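Local coordinates for protein aldehyde dehydrogenase (Burkholderia thailandensis, PDB 5J6B) that probably oxidises aldehydes to carboxylic acids with a nicotinamide cofactor, and binds NADPH, at residues A[304-309]-A[395-400]. Numbering follows the deposited sequence.
Sequences DVYDAL and LERFSD
The aromatic ring of Y306 lies against the strand residues L395 and R397, and its hydroxyl end reaches the leucine, with OH 3.3 Å from L395 CG. The methylene chain of R397 covers one face of the ring: CG makes a CH-pi contact 4.2 Å from the centroid of Y306, over the face. E396, between these two residues, has its CB turned away from the helix, but its carbonyl oxygen sits at the rim of the ring, 3.7 Å from Y306 CE2. With CG anti to the backbone N (chi1 -177°) and the chain extended as far as NE, R397 passes across the ring face from the CD2/CE2 side until NH1 is 3.5 Å from Y306 CD1, the guanidinium turned 50° from the ring plane. D307 OD1 lies at the guanidinium edge, 3.8 Å from R397 NH1, a long salt bridge on the exposed side of the contact. The buried side is apolar, where L309 CD2 meets L395 CD1 at 4.2 Å and helix 274-286 also packs on L309. The tyrosine OH is hydrogen-bonded to the carboxylate of E375, on strand 368-375, which pairs with 392-398. Helix 303-319 thus illustrates how a helix covers a sheet in an alpha/beta fold: it follows strand 298-302, and its residues 304-309 run roughly antiparallel to strand residues 395-398, their axes at 154°; strand 392-398 pairs in parallel with 298-302 in the aldehyde dehydrogenase catalytic domain.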
loop_
_atom_site.group_PDB
_atom_site.type_symbol
_atom_site.label_atom_id
_atom_site.label_comp_id
_atom_site.label_asym_id
_atom_site.label_seq_id
_atom_site.Cartn_x
_atom_site.Cartn_y
_atom_site.Cartn_z
ATOM N N ASP A 304 -32.251 22.090 -19.398
ATOM C CA ASP A 304 -31.746 22.336 -20.748
ATOM C C ASP A 304 -31.889 21.123 -21.664
ATOM O O ASP A 304 -31.977 21.285 -22.886
ATOM C CB ASP A 304 -30.278 22.752 -20.697
ATOM C CG ASP A 304 -30.087 24.160 -20.183
ATOM O OD1 ASP A 304 -31.095 24.835 -19.904
ATOM O OD2 ASP A 304 -28.924 24.595 -20.093
ATOM N N VAL A 305 -31.865 19.908 -21.114
ATOM C CA VAL A 305 -31.986 18.696 -21.916
ATOM C C VAL A 305 -33.271 17.941 -21.628
ATOM O O VAL A 305 -33.495 16.879 -22.223
ATOM C CB VAL A 305 -30.773 17.764 -21.730
ATOM C CG1 VAL A 305 -29.465 18.482 -22.094
ATOM C CG2 VAL A 305 -30.720 17.229 -20.295
ATOM N N TYR A 306 -34.141 18.483 -20.768
ATOM C CA TYR A 306 -35.239 17.707 -20.203
ATOM C C TYR A 306 -36.211 17.238 -21.279
ATOM O O TYR A 306 -36.563 16.054 -21.336
ATOM C CB TYR A 306 -35.977 18.535 -19.151
ATOM C CG TYR A 306 -37.032 17.752 -18.411
ATOM C CD1 TYR A 306 -38.349 17.703 -18.871
ATOM C CD2 TYR A 306 -36.715 17.050 -17.258
ATOM C CE1 TYR A 306 -39.315 16.979 -18.193
ATOM C CE2 TYR A 306 -37.679 16.323 -16.571
ATOM C CZ TYR A 306 -38.973 16.289 -17.042
ATOM O OH TYR A 306 -39.933 15.574 -16.353
ATOM N N ASP A 307 -36.670 18.157 -22.130
ATOM C CA ASP A 307 -37.683 17.800 -23.118
ATOM C C ASP A 307 -37.158 16.762 -24.102
ATOM O O ASP A 307 -37.872 15.814 -24.451
ATOM C CB ASP A 307 -38.161 19.042 -23.868
ATOM C CG ASP A 307 -38.924 20.005 -22.987
ATOM O OD1 ASP A 307 -39.440 19.591 -21.925
ATOM O OD2 ASP A 307 -39.011 21.189 -23.370
ATOM N N ALA A 308 -35.911 16.920 -24.557
ATOM C CA ALA A 308 -35.355 15.947 -25.496
ATOM C C ALA A 308 -35.145 14.594 -24.823
ATOM O O ALA A 308 -35.469 13.548 -25.401
ATOM C CB ALA A 308 -34.051 16.485 -26.096
ATOM N N LEU A 309 -34.624 14.594 -23.589
ATOM C CA LEU A 309 -34.435 13.347 -22.847
ATOM C C LEU A 309 -35.761 12.649 -22.594
ATOM O O LEU A 309 -35.861 11.419 -22.724
ATOM C CB LEU A 309 -33.740 13.623 -21.511
ATOM C CG LEU A 309 -33.488 12.378 -20.659
ATOM C CD1 LEU A 309 -32.153 11.751 -21.039
ATOM C CD2 LEU A 309 -33.527 12.673 -19.181
ATOM N N LEU A 395 -39.134 10.510 -13.264
ATOM C CA LEU A 395 -38.398 11.580 -13.926
ATOM C C LEU A 395 -38.721 12.912 -13.252
ATOM O O LEU A 395 -39.891 13.272 -13.110
ATOM C CB LEU A 395 -38.746 11.624 -15.419
ATOM C CG LEU A 395 -38.134 12.750 -16.271
ATOM C CD1 LEU A 395 -36.605 12.717 -16.273
ATOM C CD2 LEU A 395 -38.666 12.673 -17.695
ATOM N N GLU A 396 -37.691 13.632 -12.816
ATOM C CA GLU A 396 -37.884 14.968 -12.274
ATOM C C GLU A 396 -36.857 15.902 -12.901
ATOM O O GLU A 396 -35.868 15.469 -13.500
ATOM C CB GLU A 396 -37.789 14.989 -10.737
ATOM C CG GLU A 396 -36.415 14.578 -10.182
ATOM C CD GLU A 396 -36.402 14.466 -8.661
ATOM O OE1 GLU A 396 -36.147 13.356 -8.130
ATOM O OE2 GLU A 396 -36.655 15.491 -7.993
ATOM N N ARG A 397 -37.105 17.196 -12.737
ATOM C CA ARG A 397 -36.435 18.257 -13.471
ATOM C C ARG A 397 -35.707 19.179 -12.501
ATOM O O ARG A 397 -36.244 19.519 -11.440
ATOM C CB ARG A 397 -37.475 19.048 -14.274
ATOM C CG ARG A 397 -36.974 20.167 -15.160
ATOM C CD ARG A 397 -38.190 20.823 -15.814
ATOM N NE ARG A 397 -37.822 21.993 -16.600
ATOM C CZ ARG A 397 -38.051 22.130 -17.902
ATOM N NH1 ARG A 397 -38.669 21.170 -18.590
ATOM N NH2 ARG A 397 -37.670 23.248 -18.516
ATOM N N PHE A 398 -34.493 19.596 -12.859
ATOM C CA PHE A 398 -33.766 20.570 -12.042
ATOM C C PHE A 398 -33.034 21.551 -12.946
ATOM O O PHE A 398 -32.984 21.388 -14.169
ATOM C CB PHE A 398 -32.759 19.896 -11.092
ATOM C CG PHE A 398 -31.441 19.539 -11.749
ATOM C CD1 PHE A 398 -31.327 18.397 -12.542
ATOM C CD2 PHE A 398 -30.324 20.348 -11.576
ATOM C CE1 PHE A 398 -30.113 18.073 -13.143
ATOM C CE2 PHE A 398 -29.111 20.041 -12.180
ATOM C CZ PHE A 398 -28.997 18.908 -12.957
ATOM N N SER A 399 -32.439 22.570 -12.317
ATOM C CA SER A 399 -31.614 23.538 -13.023
ATOM C C SER A 399 -30.349 23.864 -12.226
ATOM O O SER A 399 -29.276 24.070 -12.800
ATOM C CB SER A 399 -32.418 24.808 -13.299
ATOM O OG SER A 399 -31.578 25.814 -13.818
ATOM N N ASP A 400 -30.462 23.912 -10.906
ATOM C CA ASP A 400 -29.332 24.207 -10.030
ATOM C C ASP A 400 -28.639 22.915 -9.605
ATOM O O ASP A 400 -29.291 21.999 -9.087
ATOM C CB ASP A 400 -29.828 24.979 -8.808
ATOM C CG ASP A 400 -28.711 25.369 -7.882
ATOM O OD1 ASP A 400 -28.099 26.425 -8.117
ATOM O OD2 ASP A 400 -28.441 24.617 -6.927
#